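Local structure of phytochromobilin synthase (Solanum lycopersicum, 6KME) at residues Phe76-Cys88 with Leu98-Leu110. The protein probably reduces biliverdin IX alpha to phytochromobilin with electrons from ferredoxin, a step in making the phytochrome chromophore. The protein carries 1 engineered substitution. Numbering follows the deposited sequence.
Sequences FEAHKIRLLRSLC and LDFAAFPKPEFDL
Arg85 lies across its neighbour strand and grips Asp99 end-on, in a buried salt bridge. Its NH1 and NH2 both reach Asp99 OD1, at 2.8 and 3.0 Å. They come from the same face of the carboxylate, whose plane is turned 56° from the guanidinium. The Arg85 chain bends at chi2 (-71°), which lays the guanidinium over Ala101. Ala101 CB sits over the centre of the guanidinium, 3.4 Å above its plane. The Phe103 ring stands perpendicular to this guanidinium, its CE2 3.6 Å from Arg85 NE. The Arg82 guanidinium, by contrast, is nearly parallel to that ring, and NH2 lies 3.5 Å from Phe103 CD2. Asp99 also touches the bound biliverdin, so Arg85 probably helps to orient a pocket carboxylate. A leucine in place of Arg85 would probably leave Asp99 without its charged mate and free to turn. On the other face, Leu84 CD1 fits between Phe100 and Ala102. Phe103 O meets the backbone N of two successive residues, Leu83 and, weakly, Arg82: a classic beta bulge. Beyond it, Lys80 CG sits over the Phe108 ring, 3.6 Å from its centroid, and Lys105 NZ bonds to His79 O at 3.0 Å. The hairpin of strands 81-91 and 96-104 lies inside an antiparallel sheet, flanked by strands 69-77 and 112-119. Helix 34-47 packs on the Leu84 and Phe100 face. On the Arg85 side, Leu262 O at the end of helix 251-262 accepts from Arg85 NE, and Gln228 of helix 218-238 takes Arg82 NH2.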
ATOM      1  N   PHE A  76       0.752  -2.670 -14.985  1.00 24.96           N
ATOM      2  CA  PHE A  76       0.367  -1.713 -16.013  1.00 27.53           C
ATOM      3  C   PHE A  76       1.035  -0.383 -15.706  1.00 30.55           C
ATOM      4  O   PHE A  76       1.558  -0.163 -14.607  1.00 25.27           O
ATOM      5  CB  PHE A  76      -1.156  -1.541 -16.077  1.00 24.39           C
ATOM      6  CG  PHE A  76      -1.898  -2.819 -16.323  1.00 29.75           C
ATOM      7  CD1 PHE A  76      -2.102  -3.280 -17.615  1.00 32.24           C
ATOM      8  CD2 PHE A  76      -2.382  -3.566 -15.259  1.00 33.82           C
ATOM      9  CE1 PHE A  76      -2.785  -4.459 -17.837  1.00 40.90           C
ATOM     10  CE2 PHE A  76      -3.061  -4.747 -15.484  1.00 33.10           C
ATOM     11  CZ  PHE A  76      -3.256  -5.196 -16.759  1.00 33.92           C
ATOM     12  N   GLU A  77       1.015   0.507 -16.691  1.00 34.18           N
ATOM     13  CA  GLU A  77       1.361   1.899 -16.469  1.00 29.87           C
ATOM     14  C   GLU A  77       0.391   2.770 -17.249  1.00 31.08           C
ATOM     15  O   GLU A  77      -0.443   2.274 -18.019  1.00 28.40           O
ATOM     16  CB  GLU A  77       2.824   2.200 -16.843  1.00 34.77           C
ATOM     17  CG  GLU A  77       3.285   1.693 -18.192  1.00 49.06           C
ATOM     18  CD  GLU A  77       4.794   1.813 -18.350  1.00 51.59           C
ATOM     19  OE1 GLU A  77       5.535   0.960 -17.803  1.00 43.56           O
ATOM     20  OE2 GLU A  77       5.239   2.784 -18.993  1.00 52.57           O
ATOM     21  N   ALA A  78       0.487   4.080 -17.011  1.00 25.26           N
ATOM     22  CA  ALA A  78      -0.355   5.075 -17.672  1.00 29.84           C
ATOM     23  C   ALA A  78       0.410   6.391 -17.669  1.00 27.58           C
ATOM     24  O   ALA A  78       1.516   6.478 -17.123  1.00 26.26           O
ATOM     25  CB  ALA A  78      -1.723   5.196 -16.985  1.00 29.20           C
ATOM     26  N   HIS A  79      -0.182   7.428 -18.271  1.00 30.58           N
ATOM     27  CA  HIS A  79       0.560   8.676 -18.433  1.00 31.33           C
ATOM     28  C   HIS A  79       1.044   9.233 -17.096  1.00 27.67           C
ATOM     29  O   HIS A  79       2.167   9.742 -17.001  1.00 30.57           O
ATOM     30  CB  HIS A  79      -0.272   9.736 -19.148  1.00 30.63           C
ATOM     31  CG  HIS A  79       0.475  11.015 -19.356  1.00 32.47           C
ATOM     32  ND1 HIS A  79       1.445  11.161 -20.327  1.00 34.49           N
ATOM     33  CD2 HIS A  79       0.429  12.194 -18.690  1.00 32.10           C
ATOM     34  CE1 HIS A  79       1.950  12.381 -20.264  1.00 33.01           C
ATOM     35  NE2 HIS A  79       1.345  13.030 -19.285  1.00 30.62           N
ATOM     36  N   LYS A  80       0.206   9.176 -16.063  1.00 23.30           N
ATOM     37  CA  LYS A  80       0.588   9.686 -14.747  1.00 24.34           C
ATOM     38  C   LYS A  80       0.997   8.595 -13.766  1.00 28.17           C
ATOM     39  O   LYS A  80       1.449   8.923 -12.662  1.00 25.72           O
ATOM     40  CB  LYS A  80      -0.563  10.505 -14.137  1.00 24.99           C
ATOM     41  CG  LYS A  80      -1.002  11.687 -15.027  1.00 24.71           C
ATOM     42  CD  LYS A  80      -2.193  12.428 -14.426  1.00 22.30           C
ATOM     43  CE  LYS A  80      -2.700  13.541 -15.369  1.00 23.32           C
ATOM     44  NZ  LYS A  80      -3.885  14.197 -14.734  1.00 22.65           N
ATOM     45  N   ILE A  81       0.863   7.321 -14.133  1.00 26.23           N
ATOM     46  CA  ILE A  81       1.075   6.198 -13.222  1.00 25.45           C
ATOM     47  C   ILE A  81       2.357   5.493 -13.639  1.00 27.49           C
ATOM     48  O   ILE A  81       2.433   4.910 -14.730  1.00 25.86           O
ATOM     49  CB  ILE A  81      -0.117   5.237 -13.231  1.00 25.44           C
ATOM     50  CG1 ILE A  81      -1.395   6.005 -12.882  1.00 32.74           C
ATOM     51  CG2 ILE A  81       0.103   4.068 -12.250  1.00 27.19           C
ATOM     52  CD1 ILE A  81      -2.651   5.211 -13.098  1.00 29.76           C
ATOM     53  N   ARG A  82       3.376   5.557 -12.778  1.00 24.57           N
ATOM     54  CA  ARG A  82       4.600   4.798 -13.022  1.00 25.91           C
ATOM     55  C   ARG A  82       4.331   3.294 -13.029  1.00 28.61           C
ATOM     56  O   ARG A  82       4.864   2.560 -13.874  1.00 22.76           O
ATOM     57  CB  ARG A  82       5.652   5.155 -11.963  1.00 24.54           C
ATOM     58  CG  ARG A  82       7.030   4.547 -12.201  1.00 26.09           C
ATOM     59  CD  ARG A  82       8.015   4.923 -11.119  1.00 30.63           C
ATOM     60  NE  ARG A  82       7.658   4.351  -9.808  1.00 29.75           N
ATOM     61  CZ  ARG A  82       7.875   3.093  -9.443  1.00 30.50           C
ATOM     62  NH1 ARG A  82       8.449   2.246 -10.288  1.00 24.89           N
ATOM     63  NH2 ARG A  82       7.521   2.678  -8.224  1.00 26.92           N
ATOM     64  N   LEU A  83       3.510   2.813 -12.102  1.00 21.53           N
ATOM     65  CA  LEU A  83       3.292   1.373 -11.969  1.00 22.70           C
ATOM     66  C   LEU A  83       1.979   1.125 -11.251  1.00 21.48           C
ATOM     67  O   LEU A  83       1.783   1.602 -10.130  1.00 21.49           O
ATOM     68  CB  LEU A  83       4.444   0.700 -11.211  1.00 24.74           C
ATOM     69  CG  LEU A  83       4.220  -0.798 -10.980  1.00 20.91           C
ATOM     70  CD1 LEU A  83       3.993  -1.552 -12.316  1.00 20.32           C
ATOM     71  CD2 LEU A  83       5.382  -1.405 -10.195  1.00 23.58           C
ATOM     72  N   LEU A  84       1.088   0.389 -11.894  1.00 21.24           N
ATOM     73  CA  LEU A  84      -0.099  -0.159 -11.257  1.00 17.68           C
ATOM     74  C   LEU A  84       0.079  -1.668 -11.260  1.00 23.81           C
ATOM     75  O   LEU A  84       0.207  -2.268 -12.331  1.00 25.97           O
ATOM     76  CB  LEU A  84      -1.367   0.233 -12.014  1.00 21.25           C
ATOM     77  CG  LEU A  84      -2.720  -0.230 -11.474  1.00 30.18           C
ATOM     78  CD1 LEU A  84      -2.999   0.467 -10.172  1.00 38.44           C
ATOM     79  CD2 LEU A  84      -3.834   0.090 -12.491  1.00 33.03           C
ATOM     80  N   ARG A  85       0.106  -2.284 -10.074  1.00 24.27           N
ATOM     81  CA  ARG A  85       0.435  -3.703 -10.020  1.00 21.84           C
ATOM     82  C   ARG A  85      -0.386  -4.403  -8.942  1.00 22.98           C
ATOM     83  O   ARG A  85      -0.741  -3.818  -7.910  1.00 20.43           O
ATOM     84  CB  ARG A  85       1.952  -3.914  -9.817  1.00 22.05           C
ATOM     85  CG  ARG A  85       2.430  -4.114  -8.374  1.00 25.00           C
ATOM     86  CD  ARG A  85       2.336  -2.836  -7.550  1.00 26.95           C
ATOM     87  NE  ARG A  85       2.902  -2.972  -6.193  1.00 28.56           N
ATOM     88  CZ  ARG A  85       2.256  -3.489  -5.149  1.00 18.53           C
ATOM     89  NH1 ARG A  85       1.030  -3.960  -5.298  1.00 20.10           N
ATOM     90  NH2 ARG A  85       2.841  -3.536  -3.950  1.00 17.96           N
ATOM     91  N   SER A  86      -0.714  -5.665  -9.217  1.00 21.34           N
ATOM     92  CA  SER A  86      -1.474  -6.481  -8.285  1.00 20.93           C
ATOM     93  C   SER A  86      -0.813  -7.841  -8.112  1.00 24.41           C
ATOM     94  O   SER A  86      -0.266  -8.417  -9.063  1.00 23.38           O
ATOM     95  CB  SER A  86      -2.921  -6.674  -8.748  1.00 24.68           C
ATOM     96  OG  SER A  86      -2.967  -7.421  -9.946  1.00 26.56           O
ATOM     97  N   LEU A  87      -0.858  -8.333  -6.883  1.00 20.71           N
ATOM     98  CA  LEU A  87      -0.538  -9.714  -6.555  1.00 22.56           C
ATOM     99  C   LEU A  87      -1.782 -10.291  -5.910  1.00 24.34           C
ATOM    100  O   LEU A  87      -2.337  -9.687  -4.987  1.00 25.22           O
ATOM    101  CB  LEU A  87       0.666  -9.810  -5.615  1.00 21.77           C
ATOM    102  CG  LEU A  87       0.904 -11.175  -4.942  1.00 27.19           C
ATOM    103  CD1 LEU A  87       1.285 -12.253  -5.970  1.00 27.16           C
ATOM    104  CD2 LEU A  87       1.965 -11.076  -3.857  1.00 29.62           C
ATOM    105  N   CYS A  88      -2.255 -11.415  -6.438  1.00 24.34           N
ATOM    106  CA  CYS A  88      -3.442 -12.068  -5.913  1.00 26.62           C
ATOM    107  C   CYS A  88      -3.109 -13.523  -5.621  1.00 25.10           C
ATOM    108  O   CYS A  88      -2.563 -14.227  -6.476  1.00 27.06           O
ATOM    109  CB  CYS A  88      -4.614 -11.959  -6.899  1.00 29.04           C
ATOM    110  SG  CYS A  88      -6.157 -12.549  -6.182  1.00 40.05           S
ATOM    111  N   LEU A  98      -4.711 -10.044  -1.351  1.00 21.09           N
ATOM    112  CA  LEU A  98      -4.619  -9.007  -2.369  1.00 20.12           C
ATOM    113  C   LEU A  98      -3.582  -7.977  -1.937  1.00 21.22           C
ATOM    114  O   LEU A  98      -3.653  -7.447  -0.823  1.00 23.68           O
ATOM    115  CB  LEU A  98      -5.978  -8.318  -2.607  1.00 19.21           C
ATOM    116  CG  LEU A  98      -5.944  -7.165  -3.637  1.00 18.89           C
ATOM    117  CD1 LEU A  98      -5.675  -7.702  -5.041  1.00 22.02           C
ATOM    118  CD2 LEU A  98      -7.246  -6.344  -3.618  1.00 28.26           C
ATOM    119  N   ASP A  99      -2.613  -7.706  -2.810  1.00 21.19           N
ATOM    120  CA  ASP A  99      -1.750  -6.528  -2.715  1.00 18.13           C
ATOM    121  C   ASP A  99      -1.893  -5.781  -4.032  1.00 18.60           C
ATOM    122  O   ASP A  99      -1.387  -6.236  -5.063  1.00 22.77           O
ATOM    123  CB  ASP A  99      -0.284  -6.892  -2.456  1.00 20.37           C
ATOM    124  CG  ASP A  99       0.618  -5.643  -2.233  1.00 33.12           C
ATOM    125  OD1 ASP A  99       0.267  -4.541  -2.714  1.00 35.57           O
ATOM    126  OD2 ASP A  99       1.673  -5.765  -1.565  1.00 39.46           O
ATOM    127  N   PHE A 100      -2.561  -4.631  -3.976  1.00 21.91           N
ATOM    128  CA  PHE A 100      -2.872  -3.795  -5.127  1.00 22.90           C
ATOM    129  C   PHE A 100      -2.384  -2.387  -4.811  1.00 22.80           C
ATOM    130  O   PHE A 100      -2.740  -1.835  -3.765  1.00 25.00           O
ATOM    131  CB  PHE A 100      -4.389  -3.823  -5.386  1.00 21.89           C
ATOM    132  CG  PHE A 100      -4.820  -3.053  -6.591  1.00 25.22           C
ATOM    133  CD1 PHE A 100      -5.074  -1.693  -6.507  1.00 29.94           C
ATOM    134  CD2 PHE A 100      -4.979  -3.694  -7.813  1.00 20.75           C
ATOM    135  CE1 PHE A 100      -5.478  -0.978  -7.639  1.00 23.54           C
ATOM    136  CE2 PHE A 100      -5.364  -2.986  -8.941  1.00 32.01           C
ATOM    137  CZ  PHE A 100      -5.614  -1.630  -8.848  1.00 24.50           C
ATOM    138  N   ALA A 101      -1.546  -1.818  -5.682  1.00 22.91           N
ATOM    139  CA  ALA A 101      -0.996  -0.487  -5.450  1.00 16.79           C
ATOM    140  C   ALA A 101      -0.869   0.282  -6.759  1.00 21.78           C
ATOM    141  O   ALA A 101      -0.650  -0.297  -7.828  1.00 21.65           O
ATOM    142  CB  ALA A 101       0.389  -0.541  -4.778  1.00 16.99           C
ATOM    143  N   ALA A 102      -0.995   1.603  -6.653  1.00 22.32           N
ATOM    144  CA  ALA A 102      -0.753   2.524  -7.757  1.00 23.42           C
ATOM    145  C   ALA A 102       0.343   3.490  -7.332  1.00 20.74           C
ATOM    146  O   ALA A 102       0.180   4.227  -6.349  1.00 21.62           O
ATOM    147  CB  ALA A 102      -2.027   3.271  -8.142  1.00 21.55           C
ATOM    148  N   PHE A 103       1.465   3.457  -8.054  1.00 21.64           N
ATOM    149  CA  PHE A 103       2.598   4.337  -7.814  1.00 23.58           C
ATOM    150  C   PHE A 103       2.621   5.420  -8.880  1.00 27.08           C
ATOM    151  O   PHE A 103       2.707   5.090 -10.080  1.00 24.43           O
ATOM    152  CB  PHE A 103       3.907   3.555  -7.852  1.00 21.72           C
ATOM    153  CG  PHE A 103       4.010   2.451  -6.808  1.00 21.18           C
ATOM    154  CD1 PHE A 103       3.609   2.664  -5.501  1.00 22.83           C
ATOM    155  CD2 PHE A 103       4.531   1.207  -7.150  1.00 39.02           C
ATOM    156  CE1 PHE A 103       3.715   1.648  -4.550  1.00 22.56           C
ATOM    157  CE2 PHE A 103       4.643   0.186  -6.208  1.00 36.89           C
ATOM    158  CZ  PHE A 103       4.233   0.406  -4.907  1.00 24.18           C
ATOM    159  N   PRO A 104       2.593   6.699  -8.518  1.00 23.60           N
ATOM    160  CA  PRO A 104       2.632   7.760  -9.537  1.00 23.25           C
ATOM    161  C   PRO A 104       4.042   8.016 -10.052  1.00 34.15           C
ATOM    162  O   PRO A 104       5.045   7.705  -9.402  1.00 28.74           O
ATOM    163  CB  PRO A 104       2.088   8.987  -8.790  1.00 29.60           C
ATOM    164  CG  PRO A 104       2.436   8.733  -7.350  1.00 32.55           C
ATOM    165  CD  PRO A 104       2.426   7.231  -7.150  1.00 23.72           C
ATOM    166  N   LYS A 105       4.104   8.590 -11.260  1.00 26.84           N
ATOM    167  CA  LYS A 105       5.360   9.133 -11.729  1.00 28.93           C
ATOM    168  C   LYS A 105       5.734  10.325 -10.850  1.00 30.58           C
ATOM    169  O   LYS A 105       4.855  11.018 -10.330  1.00 32.22           O
ATOM    170  CB  LYS A 105       5.262   9.545 -13.203  1.00 34.16           C
ATOM    171  CG  LYS A 105       5.101   8.353 -14.144  1.00 31.84           C
ATOM    172  CD  LYS A 105       4.941   8.756 -15.597  1.00 42.24           C
ATOM    173  CE  LYS A 105       4.621   7.536 -16.454  1.00 36.94           C
ATOM    174  NZ  LYS A 105       4.346   7.906 -17.875  1.00 49.33           N
ATOM    175  N   PRO A 106       7.030  10.560 -10.633  1.00 32.32           N
ATOM    176  CA  PRO A 106       7.438  11.613  -9.687  1.00 37.58           C
ATOM    177  C   PRO A 106       6.974  13.013 -10.065  1.00 36.67           C
ATOM    178  O   PRO A 106       6.956  13.893  -9.200  1.00 40.33           O
ATOM    179  CB  PRO A 106       8.970  11.511  -9.692  1.00 46.01           C
ATOM    180  CG  PRO A 106       9.245  10.101 -10.106  1.00 43.27           C
ATOM    181  CD  PRO A 106       8.176   9.761 -11.101  1.00 38.87           C
ATOM    182  N   GLU A 107       6.601  13.251 -11.321  1.00 32.81           N
ATOM    183  CA  GLU A 107       6.053  14.550 -11.703  1.00 33.92           C
ATOM    184  C   GLU A 107       4.665  14.803 -11.112  1.00 34.34           C
ATOM    185  O   GLU A 107       4.231  15.958 -11.051  1.00 41.82           O
ATOM    186  CB  GLU A 107       5.995  14.663 -13.230  1.00 35.84           C
ATOM    187  CG  GLU A 107       7.355  14.776 -13.922  1.00 46.02           C
ATOM    188  CD  GLU A 107       8.121  13.457 -13.993  1.00 52.92           C
ATOM    189  OE1 GLU A 107       7.509  12.382 -13.791  1.00 42.58           O
ATOM    190  OE2 GLU A 107       9.343  13.501 -14.258  1.00 55.10           O
ATOM    191  N   PHE A 108       3.958  13.762 -10.689  1.00 30.50           N
ATOM    192  CA  PHE A 108       2.596  13.878 -10.171  1.00 31.05           C
ATOM    193  C   PHE A 108       2.595  13.474  -8.705  1.00 31.32           C
ATOM    194  O   PHE A 108       2.635  12.281  -8.382  1.00 29.28           O
ATOM    195  CB  PHE A 108       1.649  13.015 -10.992  1.00 32.07           C
ATOM    196  CG  PHE A 108       1.679  13.339 -12.460  1.00 32.61           C
ATOM    197  CD1 PHE A 108       0.854  14.325 -12.984  1.00 35.62           C
ATOM    198  CD2 PHE A 108       2.561  12.691 -13.306  1.00 32.85           C
ATOM    199  CE1 PHE A 108       0.889  14.634 -14.331  1.00 36.31           C
ATOM    200  CE2 PHE A 108       2.609  12.999 -14.655  1.00 37.64           C
ATOM    201  CZ  PHE A 108       1.773  13.974 -15.172  1.00 44.82           C
ATOM    202  N   ASP A 109       2.507  14.465  -7.812  1.00 29.79           N
ATOM    203  CA  ASP A 109       2.686  14.202  -6.381  1.00 31.25           C
ATOM    204  C   ASP A 109       1.469  13.550  -5.721  1.00 34.39           C
ATOM    205  O   ASP A 109       1.197  13.784  -4.535  1.00 34.86           O
ATOM    206  CB  ASP A 109       3.039  15.507  -5.657  1.00 36.11           C
ATOM    207  CG  ASP A 109       1.873  16.483  -5.594  1.00 36.50           C
ATOM    208  OD1 ASP A 109       0.945  16.380  -6.426  1.00 35.76           O
ATOM    209  OD2 ASP A 109       1.893  17.358  -4.701  1.00 36.38           O
ATOM    210  N   LEU A 110       0.766  12.695  -6.466  1.00 29.39           N
ATOM    211  CA  LEU A 110      -0.417  12.008  -5.956  1.00 26.66           C
ATOM    212  C   LEU A 110      -0.091  11.116  -4.760  1.00 27.55           C
ATOM    213  O   LEU A 110       1.023  10.594  -4.639  1.00 24.36           O
ATOM    214  CB  LEU A 110      -1.039  11.127  -7.041  1.00 25.40           C
ATOM    215  CG  LEU A 110      -1.824  11.813  -8.145  1.00 31.97           C
ATOM    216  CD1 LEU A 110      -1.703  11.005  -9.425  1.00 27.98           C
ATOM    217  CD2 LEU A 110      -3.269  11.941  -7.700  1.00 30.28           C
TER
HETATM  218  O   HOH W   1       3.927   5.168 -18.924  1.00 42.26           O